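Local coordinates for periplasmic cell division protein (SufI) (Aquifex aeolicus, PDB 6SYY) that is a multicopper oxidase that holds four copper ions and probably couples the oxidation of its substrates to the reduction of dioxygen, at residues Asp81-Tyr85 / Gln169-Ala175; Ile204-Phe210 / Phe226-Leu232; Asn425-Val429 / Glu501-Tyr505. One frame throughout, in Å; residues are numbered along the deposited sequence.

Contact 1: residues Asp81-Tyr85 / Gln169-Ala175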
ATOM      1  N   ASP A  81      -8.984  20.963  -6.912  1.00 26.24           N
ATOM      2  CA  ASP A  81      -7.570  21.262  -6.754  1.00 32.28           C
ATOM      3  C   ASP A  81      -6.885  20.075  -6.093  1.00 24.07           C
ATOM      4  O   ASP A  81      -7.244  19.690  -4.976  1.00 31.38           O
ATOM      5  CB  ASP A  81      -7.380  22.529  -5.920  1.00 42.76           C
ATOM      6  CG  ASP A  81      -7.827  23.786  -6.652  1.00 43.63           C
ATOM      7  OD1 ASP A  81      -8.310  23.675  -7.798  1.00 59.45           O
ATOM      8  OD2 ASP A  81      -7.695  24.889  -6.079  1.00 69.35           O
ATOM      9  N   MET A  82      -5.911  19.486  -6.785  1.00 27.51           N
ATOM     10  CA  MET A  82      -5.245  18.294  -6.286  1.00 22.15           C
ATOM     11  C   MET A  82      -3.772  18.312  -6.674  1.00 31.68           C
ATOM     12  O   MET A  82      -3.346  19.039  -7.577  1.00 31.71           O
ATOM     13  CB  MET A  82      -5.902  17.016  -6.819  1.00 23.01           C
ATOM     14  CG  MET A  82      -7.283  16.746  -6.259  1.00 28.95           C
ATOM     15  SD  MET A  82      -7.915  15.156  -6.800  1.00 38.83           S
ATOM     16  CE  MET A  82      -6.763  14.053  -5.990  1.00 43.55           C
ATOM     17  N   LEU A  83      -3.002  17.488  -5.970  1.00 30.08           N
ATOM     18  CA  LEU A  83      -1.612  17.225  -6.305  1.00 20.84           C
ATOM     19  C   LEU A  83      -1.521  15.968  -7.161  1.00 47.42           C
ATOM     20  O   LEU A  83      -2.289  15.019  -6.979  1.00 29.22           O
ATOM     21  CB  LEU A  83      -0.776  17.054  -5.033  1.00 26.24           C
ATOM     22  CG  LEU A  83      -0.494  18.286  -4.163  1.00 24.55           C
ATOM     23  CD1 LEU A  83      -0.060  17.874  -2.760  1.00 29.32           C
ATOM     24  CD2 LEU A  83       0.570  19.156  -4.804  1.00 21.27           C
ATOM     25  N   VAL A  84      -0.588  15.966  -8.111  1.00 28.76           N
ATOM     26  CA  VAL A  84      -0.346  14.793  -8.942  1.00 29.96           C
ATOM     27  C   VAL A  84       1.153  14.611  -9.099  1.00 20.50           C
ATOM     28  O   VAL A  84       1.925  15.572  -9.070  1.00 26.63           O
ATOM     29  CB  VAL A  84      -1.012  14.888 -10.337  1.00 22.00           C
ATOM     30  CG1 VAL A  84      -2.522  14.929 -10.214  1.00 24.10           C
ATOM     31  CG2 VAL A  84      -0.501  16.097 -11.106  1.00 22.48           C
ATOM     32  N   TYR A  85       1.561  13.357  -9.245  1.00 29.63           N
ATOM     33  CA  TYR A  85       2.890  13.029  -9.737  1.00 27.10           C
ATOM     34  C   TYR A  85       2.823  13.006 -11.259  1.00 28.47           C
ATOM     35  O   TYR A  85       2.028  12.254 -11.834  1.00 24.57           O
ATOM     36  CB  TYR A  85       3.357  11.677  -9.196  1.00 32.38           C
ATOM     37  CG  TYR A  85       3.797  11.680  -7.745  1.00 30.11           C
ATOM     38  CD1 TYR A  85       4.734  12.595  -7.280  1.00 29.07           C
ATOM     39  CD2 TYR A  85       3.280  10.757  -6.842  1.00 24.65           C
ATOM     40  CE1 TYR A  85       5.143  12.592  -5.949  1.00 42.61           C
ATOM     41  CE2 TYR A  85       3.681  10.745  -5.514  1.00 47.91           C
ATOM     42  CZ  TYR A  85       4.611  11.664  -5.072  1.00 35.03           C
ATOM     43  OH  TYR A  85       5.007  11.650  -3.754  1.00 28.43           O
ATOM     44  N   GLN A 169      -0.494  15.289   1.804  1.00 33.79           N
ATOM     45  CA  GLN A 169      -0.115  15.194   0.398  1.00 35.69           C
ATOM     46  C   GLN A 169      -0.700  13.950  -0.258  1.00 28.32           C
ATOM     47  O   GLN A 169      -1.109  13.995  -1.425  1.00 26.03           O
ATOM     48  CB  GLN A 169       1.406  15.228   0.261  1.00 21.07           C
ATOM     49  CG  GLN A 169       2.015  16.560   0.659  1.00 22.19           C
ATOM     50  CD  GLN A 169       3.402  16.754   0.091  1.00 44.31           C
ATOM     51  OE1 GLN A 169       4.253  15.868   0.180  1.00 29.18           O
ATOM     52  NE2 GLN A 169       3.635  17.913  -0.513  1.00 35.75           N
ATOM     53  N   VAL A 170      -0.753  12.832   0.466  1.00 21.05           N
ATOM     54  CA  VAL A 170      -1.396  11.639  -0.077  1.00 23.35           C
ATOM     55  C   VAL A 170      -2.869  11.916  -0.334  1.00 26.77           C
ATOM     56  O   VAL A 170      -3.392  11.645  -1.422  1.00 24.21           O
ATOM     57  CB  VAL A 170      -1.202  10.444   0.870  1.00 27.73           C
ATOM     58  CG1 VAL A 170      -2.039   9.255   0.407  1.00 22.07           C
ATOM     59  CG2 VAL A 170       0.267  10.068   0.945  1.00 22.31           C
ATOM     60  N   TYR A 171      -3.552  12.492   0.657  1.00 22.04           N
ATOM     61  CA  TYR A 171      -4.975  12.772   0.520  1.00 28.69           C
ATOM     62  C   TYR A 171      -5.259  13.730  -0.628  1.00 21.65           C
ATOM     63  O   TYR A 171      -6.293  13.608  -1.293  1.00 22.96           O
ATOM     64  CB  TYR A 171      -5.522  13.337   1.828  1.00 21.50           C
ATOM     65  CG  TYR A 171      -6.995  13.664   1.779  1.00 37.52           C
ATOM     66  CD1 TYR A 171      -7.947  12.656   1.817  1.00 29.69           C
ATOM     67  CD2 TYR A 171      -7.435  14.981   1.698  1.00 34.09           C
ATOM     68  CE1 TYR A 171      -9.296  12.945   1.769  1.00 27.51           C
ATOM     69  CE2 TYR A 171      -8.788  15.281   1.660  1.00 23.05           C
ATOM     70  CZ  TYR A 171      -9.715  14.256   1.696  1.00 39.49           C
ATOM     71  OH  TYR A 171     -11.064  14.532   1.658  1.00 32.57           O
ATOM     72  N   TYR A 172      -4.364  14.682  -0.884  1.00 25.14           N
ATOM     73  CA  TYR A 172      -4.614  15.628  -1.962  1.00 26.11           C
ATOM     74  C   TYR A 172      -4.188  15.107  -3.329  1.00 30.29           C
ATOM     75  O   TYR A 172      -4.431  15.787  -4.332  1.00 28.68           O
ATOM     76  CB  TYR A 172      -3.940  16.973  -1.659  1.00 25.54           C
ATOM     77  CG  TYR A 172      -4.884  17.904  -0.939  1.00 25.84           C
ATOM     78  CD1 TYR A 172      -4.963  17.912   0.448  1.00 28.38           C
ATOM     79  CD2 TYR A 172      -5.735  18.740  -1.646  1.00 29.43           C
ATOM     80  CE1 TYR A 172      -5.849  18.745   1.108  1.00 26.26           C
ATOM     81  CE2 TYR A 172      -6.622  19.578  -0.994  1.00 43.32           C
ATOM     82  CZ  TYR A 172      -6.673  19.576   0.382  1.00 36.62           C
ATOM     83  OH  TYR A 172      -7.552  20.405   1.035  1.00 43.45           O
ATOM     84  N   GLY A 173      -3.579  13.926  -3.407  1.00 25.99           N
ATOM     85  CA  GLY A 173      -3.444  13.290  -4.702  1.00 20.91           C
ATOM     86  C   GLY A 173      -2.127  12.615  -5.026  1.00 38.45           C
ATOM     87  O   GLY A 173      -2.023  11.946  -6.057  1.00 37.81           O
ATOM     88  N   LEU A 174      -1.114  12.773  -4.179  1.00 24.37           N
ATOM     89  CA  LEU A 174       0.183  12.148  -4.440  1.00 20.86           C
ATOM     90  C   LEU A 174       0.107  10.693  -3.992  1.00 30.22           C
ATOM     91  O   LEU A 174       0.350  10.360  -2.832  1.00 39.15           O
ATOM     92  CB  LEU A 174       1.306  12.903  -3.742  1.00 20.55           C
ATOM     93  CG  LEU A 174       1.506  14.351  -4.185  1.00 20.83           C
ATOM     94  CD1 LEU A 174       2.719  14.976  -3.491  1.00 21.00           C
ATOM     95  CD2 LEU A 174       1.631  14.426  -5.700  1.00 22.40           C
ATOM     96  N   ALA A 175      -0.257   9.818  -4.930  1.00 28.00           N
ATOM     97  CA  ALA A 175      -0.347   8.386  -4.682  1.00 33.06           C
ATOM     98  C   ALA A 175      -0.386   7.670  -6.023  1.00 29.77           C
ATOM     99  O   ALA A 175      -1.105   8.086  -6.936  1.00 27.81           O
ATOM    100  CB  ALA A 175      -1.585   8.016  -3.850  1.00 19.25           C
TER
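L83 N gives strand 80-86 its hydrogen bond to the end of helix 166-172, reaching Y172 O at 2.8 Å. A CA-H...O contact runs alongside, G173 CA lying 3.1 Å from L83 O.

G173 leaves the helix in a Schellman motif, with positive phi (139°); its N bonds back to V170 O, and L174 N returns to Q169 O. Glycine fits here twice over, since a CB would press on the carbonyl oxygen before it and clash with L83 O. The contact belongs to the N-terminal cupredoxin-type region, and A175, two residues on, has its side chain about 5 Å from that of the copper ligand H159.

The apolar contacts centre on L174, whose CD2 branch serves two neighbours. It sits 3.8 Å above the centre of the Y85 ring, a CH-pi contact almost on the ring normal, and L174 CD2 also lies 3.6 Å from L83 CB. L174 CB meets the same ring at Y85 CE2, 3.7 Å away. L83 points at the helix end and brings CD1 to 4.1 Å from Y172 CB. M82 bends at chi3 (66°), which curls its CE methyl over to 3.6 Å from G173 CA; a flexible, unbranched methionine suits such a fold-back.

Contact 2: residues Ile204-Phe210 / Phe226-Leu232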
ATOM      1  N   ILE A 204      -7.257   1.144  -6.722  1.00 20.64           N
ATOM      2  CA  ILE A 204      -6.709   2.006  -5.684  1.00 21.88           C
ATOM      3  C   ILE A 204      -7.900   2.595  -4.935  1.00 31.22           C
ATOM      4  O   ILE A 204      -8.539   3.540  -5.402  1.00 26.77           O
ATOM      5  CB  ILE A 204      -5.799   3.085  -6.271  1.00 20.72           C
ATOM      6  CG1 ILE A 204      -4.627   2.425  -7.011  1.00 18.66           C
ATOM      7  CG2 ILE A 204      -5.311   4.030  -5.175  1.00 18.60           C
ATOM      8  CD1 ILE A 204      -4.005   3.282  -8.089  1.00 25.22           C
ATOM      9  N   ILE A 205      -8.210   2.022  -3.774  1.00 26.83           N
ATOM     10  CA  ILE A 205      -9.406   2.393  -3.024  1.00 19.52           C
ATOM     11  C   ILE A 205      -9.058   3.490  -2.027  1.00 23.88           C
ATOM     12  O   ILE A 205      -8.127   3.353  -1.224  1.00 26.23           O
ATOM     13  CB  ILE A 205     -10.015   1.173  -2.317  1.00 19.14           C
ATOM     14  CG1 ILE A 205     -10.248   0.045  -3.321  1.00 19.03           C
ATOM     15  CG2 ILE A 205     -11.322   1.556  -1.637  1.00 24.08           C
ATOM     16  CD1 ILE A 205     -10.889  -1.182  -2.715  1.00 24.48           C
ATOM     17  N   GLN A 206      -9.814   4.581  -2.080  1.00 27.12           N
ATOM     18  CA  GLN A 206      -9.577   5.748  -1.247  1.00 19.67           C
ATOM     19  C   GLN A 206     -10.917   6.341  -0.843  1.00 22.52           C
ATOM     20  O   GLN A 206     -11.879   6.310  -1.614  1.00 30.15           O
ATOM     21  CB  GLN A 206      -8.754   6.805  -1.987  1.00 21.11           C
ATOM     22  CG  GLN A 206      -7.411   6.325  -2.505  1.00 25.54           C
ATOM     23  CD  GLN A 206      -6.643   7.434  -3.187  1.00 28.57           C
ATOM     24  OE1 GLN A 206      -5.631   7.913  -2.673  1.00 30.43           O
ATOM     25  NE2 GLN A 206      -7.128   7.862  -4.347  1.00 29.21           N
ATOM     26  N   ASP A 207     -10.981   6.878   0.368  1.00 33.18           N
ATOM     27  CA  ASP A 207     -12.144   7.635   0.800  1.00 21.06           C
ATOM     28  C   ASP A 207     -11.764   9.102   0.914  1.00 29.22           C
ATOM     29  O   ASP A 207     -10.679   9.437   1.403  1.00 32.96           O
ATOM     30  CB  ASP A 207     -12.716   7.110   2.125  1.00 24.48           C
ATOM     31  CG  ASP A 207     -11.702   7.111   3.250  1.00 30.97           C
ATOM     32  OD1 ASP A 207     -10.495   6.956   2.978  1.00 29.64           O
ATOM     33  OD2 ASP A 207     -12.123   7.252   4.418  1.00 26.60           O
ATOM     34  N   LYS A 208     -12.645   9.972   0.423  1.00 32.48           N
ATOM     35  CA  LYS A 208     -12.405  11.409   0.415  1.00 41.87           C
ATOM     36  C   LYS A 208     -13.716  12.141   0.679  1.00 26.05           C
ATOM     37  O   LYS A 208     -14.806  11.575   0.559  1.00 32.80           O
ATOM     38  CB  LYS A 208     -11.778  11.871  -0.915  1.00 34.64           C
ATOM     39  CG  LYS A 208     -10.364  11.344  -1.123  1.00 30.29           C
ATOM     40  CD  LYS A 208      -9.633  11.958  -2.313  1.00 39.24           C
ATOM     41  CE  LYS A 208      -8.205  11.405  -2.379  1.00 25.92           C
ATOM     42  NZ  LYS A 208      -7.501  11.740  -3.640  1.00 58.04           N
ATOM     43  N   THR A 209     -13.593  13.413   1.048  1.00 37.86           N
ATOM     44  CA  THR A 209     -14.733  14.264   1.358  1.00 29.95           C
ATOM     45  C   THR A 209     -14.668  15.518   0.498  1.00 54.59           C
ATOM     46  O   THR A 209     -13.614  16.160   0.413  1.00 27.00           O
ATOM     47  CB  THR A 209     -14.743  14.635   2.843  1.00 42.83           C
ATOM     48  OG1 THR A 209     -14.827  13.441   3.631  1.00 27.92           O
ATOM     49  CG2 THR A 209     -15.925  15.529   3.160  1.00 26.24           C
ATOM     50  N   PHE A 210     -15.793  15.863  -0.130  1.00 35.17           N
ATOM     51  CA  PHE A 210     -15.893  17.006  -1.029  1.00 26.73           C
ATOM     52  C   PHE A 210     -16.889  18.018  -0.484  1.00 33.85           C
ATOM     53  O   PHE A 210     -17.931  17.642   0.062  1.00 55.16           O
ATOM     54  CB  PHE A 210     -16.343  16.575  -2.426  1.00 26.70           C
ATOM     55  CG  PHE A 210     -15.426  15.595  -3.086  1.00 34.20           C
ATOM     56  CD1 PHE A 210     -14.450  16.030  -3.965  1.00 32.00           C
ATOM     57  CD2 PHE A 210     -15.544  14.236  -2.833  1.00 32.25           C
ATOM     58  CE1 PHE A 210     -13.605  15.133  -4.581  1.00 35.47           C
ATOM     59  CE2 PHE A 210     -14.698  13.331  -3.443  1.00 24.21           C
ATOM     60  CZ  PHE A 210     -13.726  13.783  -4.322  1.00 26.12           C
ATOM     61  N   PHE A 226      -8.010  10.363   9.350  1.00 33.35           N
ATOM     62  CA  PHE A 226      -9.043  10.948   8.512  1.00 32.87           C
ATOM     63  C   PHE A 226      -9.938   9.861   7.936  1.00 28.44           C
ATOM     64  O   PHE A 226      -9.460   8.807   7.502  1.00 44.79           O
ATOM     65  CB  PHE A 226      -8.438  11.766   7.370  1.00 37.66           C
ATOM     66  CG  PHE A 226      -9.468  12.285   6.405  1.00 30.98           C
ATOM     67  CD1 PHE A 226     -10.069  13.516   6.608  1.00 63.30           C
ATOM     68  CD2 PHE A 226      -9.854  11.529   5.307  1.00 36.54           C
ATOM     69  CE1 PHE A 226     -11.029  13.985   5.733  1.00 34.71           C
ATOM     70  CE2 PHE A 226     -10.818  11.992   4.440  1.00 47.23           C
ATOM     71  CZ  PHE A 226     -11.400  13.224   4.648  1.00 56.26           C
ATOM     72  N   TRP A 227     -11.238  10.139   7.898  1.00 25.77           N
ATOM     73  CA  TRP A 227     -12.224   9.207   7.362  1.00 33.65           C
ATOM     74  C   TRP A 227     -13.107   9.943   6.367  1.00 38.78           C
ATOM     75  O   TRP A 227     -13.795  10.901   6.734  1.00 37.54           O
ATOM     76  CB  TRP A 227     -13.059   8.587   8.485  1.00 30.95           C
ATOM     77  CG  TRP A 227     -12.227   7.794   9.437  1.00 54.16           C
ATOM     78  CD1 TRP A 227     -11.340   8.283  10.354  1.00 31.40           C
ATOM     79  CD2 TRP A 227     -12.187   6.370   9.559  1.00 65.41           C
ATOM     80  NE1 TRP A 227     -10.751   7.250  11.041  1.00 47.91           N
ATOM     81  CE2 TRP A 227     -11.256   6.064  10.574  1.00 57.33           C
ATOM     82  CE3 TRP A 227     -12.849   5.323   8.913  1.00 34.82           C
ATOM     83  CZ2 TRP A 227     -10.973   4.756  10.958  1.00 52.51           C
ATOM     84  CZ3 TRP A 227     -12.566   4.026   9.293  1.00 64.66           C
ATOM     85  CH2 TRP A 227     -11.637   3.753  10.306  1.00 76.01           C
ATOM     86  N   GLY A 228     -13.088   9.492   5.114  1.00 36.35           N
ATOM     87  CA  GLY A 228     -13.788  10.181   4.049  1.00 27.30           C
ATOM     88  C   GLY A 228     -15.240   9.757   3.906  1.00 39.58           C
ATOM     89  O   GLY A 228     -15.618   8.631   4.219  1.00 47.80           O
ATOM     90  N   ASP A 229     -16.051  10.694   3.411  1.00 39.00           N
ATOM     91  CA  ASP A 229     -17.479  10.461   3.222  1.00 51.25           C
ATOM     92  C   ASP A 229     -17.775   9.722   1.919  1.00 48.75           C
ATOM     93  O   ASP A 229     -18.783   9.011   1.824  1.00 32.81           O
ATOM     94  CB  ASP A 229     -18.216  11.804   3.253  1.00 34.28           C
ATOM     95  CG  ASP A 229     -19.718  11.648   3.345  1.00122.67           C
ATOM     96  OD1 ASP A 229     -20.190  10.540   3.680  1.00147.97           O
ATOM     97  OD2 ASP A 229     -20.428  12.641   3.081  1.00140.33           O
ATOM     98  N   THR A 230     -16.908   9.863   0.920  1.00 33.49           N
ATOM     99  CA  THR A 230     -17.138   9.358  -0.425  1.00 28.77           C
ATOM    100  C   THR A 230     -16.051   8.355  -0.786  1.00 44.57           C
ATOM    101  O   THR A 230     -14.862   8.628  -0.595  1.00 36.56           O
ATOM    102  CB  THR A 230     -17.143  10.517  -1.430  1.00 31.49           C
ATOM    103  OG1 THR A 230     -18.186  11.441  -1.091  1.00 39.75           O
ATOM    104  CG2 THR A 230     -17.352  10.008  -2.846  1.00 26.11           C
ATOM    105  N   ILE A 231     -16.454   7.200  -1.311  1.00 40.03           N
ATOM    106  CA  ILE A 231     -15.507   6.152  -1.678  1.00 32.74           C
ATOM    107  C   ILE A 231     -15.133   6.307  -3.142  1.00 26.38           C
ATOM    108  O   ILE A 231     -15.996   6.519  -4.002  1.00 27.67           O
ATOM    109  CB  ILE A 231     -16.093   4.757  -1.404  1.00 34.61           C
ATOM    110  CG1 ILE A 231     -16.610   4.686   0.030  1.00 55.21           C
ATOM    111  CG2 ILE A 231     -15.034   3.692  -1.633  1.00 28.09           C
ATOM    112  CD1 ILE A 231     -15.524   4.872   1.079  1.00 41.21           C
ATOM    113  N   LEU A 232     -13.839   6.200  -3.429  1.00 24.81           N
ATOM    114  CA  LEU A 232     -13.318   6.336  -4.777  1.00 22.04           C
ATOM    115  C   LEU A 232     -12.458   5.128  -5.109  1.00 39.19           C
ATOM    116  O   LEU A 232     -11.789   4.562  -4.240  1.00 40.65           O
ATOM    117  CB  LEU A 232     -12.482   7.614  -4.946  1.00 25.96           C
ATOM    118  CG  LEU A 232     -13.171   8.980  -4.867  1.00 28.25           C
ATOM    119  CD1 LEU A 232     -13.496   9.363  -3.438  1.00 62.45           C
ATOM    120  CD2 LEU A 232     -12.288  10.036  -5.497  1.00 50.70           C
TER
HETATM  121  O   HOH W   1      -9.182   6.922   5.604  1.00 25.86           O
HETATM  122  O   HOH W   2     -14.668  13.843   6.391  1.00 42.32           O
HETATM  123  O   HOH W   3     -18.097  14.292   0.278  1.00 46.32           O
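The F226 ring turns its edge to the strand 204-208, with D207 O in its plane and K208 CA also near that plane, while F226 CZ approaches T209 OG1 obliquely at 3.6 Å. With CG anti to the backbone N (chi1 175°), the ring reaches back to the strand, where it also meets the rings of Y171 and Y218. Just past T209, F210 offers its edge to L232, F210 CE2 standing 4.1 Å from L232 CD1, and T230 OG1 lies near the same ring plane.

The two segments pair as antiparallel strands of the second cupredoxin-type region, interrupted by a classic beta bulge in which D229 and T230 both face K208. Q206 and L232 form one hydrogen-bonded pair, K208 and T230 another; K208 N donates to T230 O at 2.8 Å, and T230 N returns to K208 O. D207 and I231 form the non-hydrogen-bonded pair between them, with I231 CD1 packed 3.7 Å from D207 CB.

D207 is buried, and its carboxylate, probably charged, is answered from two sources. Its CG lies between the backbone N and the carbonyl carbon (chi1 57°), the crowded position, which turns the carboxylate to the loop: G228 N donates to D207 OD2 from above the carboxylate plane, at a separation shorter than usual whose exact length is doubtful, and R259 adds a salt bridge to the same oxygen. Glycine suits 228, since a CB would clash with K208 N. A threonine hydroxyl suits the bulge beyond it, where D229 N donates to T209 OG1 at 3.0 Å.

Contact 3: residues Asn425-Val429 / Glu501-Tyr505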
ATOM      1  N   ASN A 425      23.252  10.693   9.018  1.00 35.93           N
ATOM      2  CA  ASN A 425      23.841   9.390   8.742  1.00 37.18           C
ATOM      3  C   ASN A 425      23.957   8.522   9.988  1.00 41.33           C
ATOM      4  O   ASN A 425      24.117   7.302   9.864  1.00 48.10           O
ATOM      5  CB  ASN A 425      25.220   9.558   8.107  1.00 33.12           C
ATOM      6  CG  ASN A 425      25.149  10.151   6.721  1.00 49.34           C
ATOM      7  OD1 ASN A 425      24.306   9.767   5.908  1.00 47.85           O
ATOM      8  ND2 ASN A 425      26.036  11.097   6.439  1.00 50.66           N
ATOM      9  N   ASN A 426      23.887   9.114  11.179  1.00 34.62           N
ATOM     10  CA  ASN A 426      23.926   8.367  12.437  1.00 34.13           C
ATOM     11  C   ASN A 426      22.887   8.941  13.391  1.00 30.94           C
ATOM     12  O   ASN A 426      23.222   9.530  14.427  1.00 38.93           O
ATOM     13  CB  ASN A 426      25.330   8.401  13.044  1.00 30.95           C
ATOM     14  CG  ASN A 426      26.362   7.740  12.151  1.00 56.63           C
ATOM     15  OD1 ASN A 426      26.512   6.517  12.155  1.00 53.14           O
ATOM     16  ND2 ASN A 426      27.071   8.547  11.372  1.00 47.52           N
ATOM     17  N   PRO A 427      21.598   8.774  13.073  1.00 43.30           N
ATOM     18  CA  PRO A 427      20.553   9.347  13.924  1.00 35.48           C
ATOM     19  C   PRO A 427      20.197   8.431  15.078  1.00 29.48           C
ATOM     20  O   PRO A 427      20.747   7.332  15.204  1.00 32.87           O
ATOM     21  CB  PRO A 427      19.379   9.492  12.957  1.00 31.44           C
ATOM     22  CG  PRO A 427      19.521   8.259  12.095  1.00 25.55           C
ATOM     23  CD  PRO A 427      21.016   8.014  11.949  1.00 33.77           C
ATOM     24  N   LYS A 428      19.270   8.873  15.922  1.00 46.23           N
ATOM     25  CA  LYS A 428      18.705   7.982  16.924  1.00 32.68           C
ATOM     26  C   LYS A 428      17.974   6.835  16.237  1.00 29.58           C
ATOM     27  O   LYS A 428      17.281   7.029  15.235  1.00 35.55           O
ATOM     28  CB  LYS A 428      17.754   8.754  17.845  1.00 33.23           C
ATOM     29  CG  LYS A 428      17.114   7.906  18.927  1.00 27.81           C
ATOM     30  CD  LYS A 428      16.332   8.740  19.933  1.00 33.33           C
ATOM     31  CE  LYS A 428      15.634   7.832  20.947  1.00 44.26           C
ATOM     32  NZ  LYS A 428      15.047   8.574  22.100  1.00 31.54           N
ATOM     33  N   VAL A 429      18.162   5.627  16.758  1.00 34.87           N
ATOM     34  CA  VAL A 429      17.448   4.449  16.284  1.00 26.97           C
ATOM     35  C   VAL A 429      16.819   3.766  17.487  1.00 25.27           C
ATOM     36  O   VAL A 429      17.403   3.747  18.577  1.00 33.95           O
ATOM     37  CB  VAL A 429      18.367   3.468  15.519  1.00 28.10           C
ATOM     38  CG1 VAL A 429      18.893   4.113  14.246  1.00 26.31           C
ATOM     39  CG2 VAL A 429      19.516   2.993  16.405  1.00 29.35           C
ATOM     40  N   GLU A 501      27.003  -0.203   3.194  1.00 58.22           N
ATOM     41  CA  GLU A 501      26.867   0.799   4.243  1.00 56.24           C
ATOM     42  C   GLU A 501      25.708   0.419   5.150  1.00 42.79           C
ATOM     43  O   GLU A 501      24.782  -0.286   4.744  1.00 42.29           O
ATOM     44  CB  GLU A 501      26.619   2.204   3.676  1.00 41.23           C
ATOM     45  CG  GLU A 501      27.841   2.909   3.136  1.00 61.38           C
ATOM     46  CD  GLU A 501      27.560   4.367   2.831  1.00 98.25           C
ATOM     47  OE1 GLU A 501      26.381   4.708   2.592  1.00 97.79           O
ATOM     48  OE2 GLU A 501      28.514   5.174   2.841  1.00 99.14           O
ATOM     49  N   HIS A 502      25.760   0.906   6.389  1.00 43.26           N
ATOM     50  CA  HIS A 502      24.640   0.714   7.296  1.00 38.35           C
ATOM     51  C   HIS A 502      23.398   1.409   6.743  1.00 40.06           C
ATOM     52  O   HIS A 502      23.481   2.330   5.925  1.00 34.92           O
ATOM     53  CB  HIS A 502      24.975   1.244   8.691  1.00 29.77           C
ATOM     54  CG  HIS A 502      25.119   2.732   8.754  1.00 47.71           C
ATOM     55  ND1 HIS A 502      26.316   3.375   8.523  1.00 41.49           N
ATOM     56  CD2 HIS A 502      24.217   3.703   9.031  1.00 29.63           C
ATOM     57  CE1 HIS A 502      26.144   4.680   8.652  1.00 62.71           C
ATOM     58  NE2 HIS A 502      24.879   4.905   8.961  1.00 40.46           N
ATOM     59  N   GLN A 503      22.236   0.953   7.200  1.00 40.32           N
ATOM     60  CA  GLN A 503      20.954   1.400   6.674  1.00 32.22           C
ATOM     61  C   GLN A 503      20.097   1.972   7.792  1.00 30.04           C
ATOM     62  O   GLN A 503      20.066   1.433   8.902  1.00 35.81           O
ATOM     63  CB  GLN A 503      20.210   0.247   5.991  1.00 27.21           C
ATOM     64  CG  GLN A 503      20.962  -0.359   4.826  1.00 24.47           C
ATOM     65  CD  GLN A 503      21.156   0.629   3.698  1.00 33.69           C
ATOM     66  OE1 GLN A 503      20.213   1.301   3.280  1.00 39.91           O
ATOM     67  NE2 GLN A 503      22.386   0.735   3.208  1.00 26.79           N
ATOM     68  N   ILE A 504      19.398   3.059   7.490  1.00 29.65           N
ATOM     69  CA  ILE A 504      18.458   3.683   8.415  1.00 26.97           C
ATOM     70  C   ILE A 504      17.068   3.515   7.825  1.00 29.21           C
ATOM     71  O   ILE A 504      16.738   4.127   6.801  1.00 30.03           O
ATOM     72  CB  ILE A 504      18.781   5.162   8.656  1.00 32.86           C
ATOM     73  CG1 ILE A 504      20.204   5.304   9.194  1.00 26.67           C
ATOM     74  CG2 ILE A 504      17.769   5.763   9.612  1.00 22.94           C
ATOM     75  CD1 ILE A 504      20.474   4.472  10.439  1.00 27.96           C
ATOM     76  N   TYR A 505      16.250   2.691   8.467  1.00 23.34           N
ATOM     77  CA  TYR A 505      14.926   2.374   7.967  1.00 24.64           C
ATOM     78  C   TYR A 505      13.876   2.817   8.974  1.00 24.39           C
ATOM     79  O   TYR A 505      14.122   2.848  10.181  1.00 30.74           O
ATOM     80  CB  TYR A 505      14.797   0.879   7.677  1.00 28.15           C
ATOM     81  CG  TYR A 505      15.586   0.428   6.468  1.00 34.05           C
ATOM     82  CD1 TYR A 505      15.540   1.149   5.278  1.00 34.91           C
ATOM     83  CD2 TYR A 505      16.379  -0.714   6.515  1.00 21.44           C
ATOM     84  CE1 TYR A 505      16.253   0.743   4.167  1.00 22.73           C
ATOM     85  CE2 TYR A 505      17.098  -1.127   5.409  1.00 28.76           C
ATOM     86  CZ  TYR A 505      17.033  -0.394   4.239  1.00 34.03           C
ATOM     87  OH  TYR A 505      17.748  -0.801   3.133  1.00 30.00           O
TER
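H502 NE2 donates to N425 O at 2.7 Å, the one hydrogen bond between these two segments. It is fairly straight, 160° at the hydrogen, and runs nearly along the C=O axis with the oxygen close to the imidazole plane. The first torsion puts the H502 ring between its backbone N and carbonyl carbon (chi1 68°), which swings NE2 out to the loop 425-429. Beside it I504 supplies the apolar half: CD1 lies 3.9 Å from P427 CD, while I504 CG2 is 3.9 Å from P427 CG. V429 CG1 meets I504 CD1 at 4.1 Å, the two side chains crossing at about a right angle. A branched isoleucine suits the place because its two branches grip P427 and CD1 also reaches V429, and the compact proline ring gives them a rigid surface.

The second shell fixes the loop. D423 takes N425 N on OD1 and the side-chain N426 ND2 on OD2, and N426 OD1 accepts from R524 NH1. With a leucine in place of H502 the ring N-H is gone, so N425 O would probably lose its mate across the contact and the loop at 425-426 be freer to shift.

Residues 503-505 begin strand 503-509 of the C-terminal cupredoxin-type region, which carries the copper ligands H508 and C509. That strand runs antiparallel to strands 520-525 and 451-455 on its two flanks, and N522 of strand 520-525 touches both P427 and I504.

From the N terminus the three contacts follow one another in series, and none nests in or crosses another. Contact 1 closes a loop of 83 residues, bringing helix 166-172 back to strand 80-86 in the first multicopper oxidase region. Contact 2 then closes a short one of 15 residues, pairing strands 200-208 and 230-233. These two touch: Y171 OH probably hydrogen-bonds to T209 N, which joins the helix of the first region to the strand of the second. Contact 3 closes a loop of 71 residues in the C-terminal region, tying the loop before strand 432-433 to the start of strand 503-509, on the opposite side of the chain's centre from contact 2; its nearest atoms lie about 17 Å from those of contact 1.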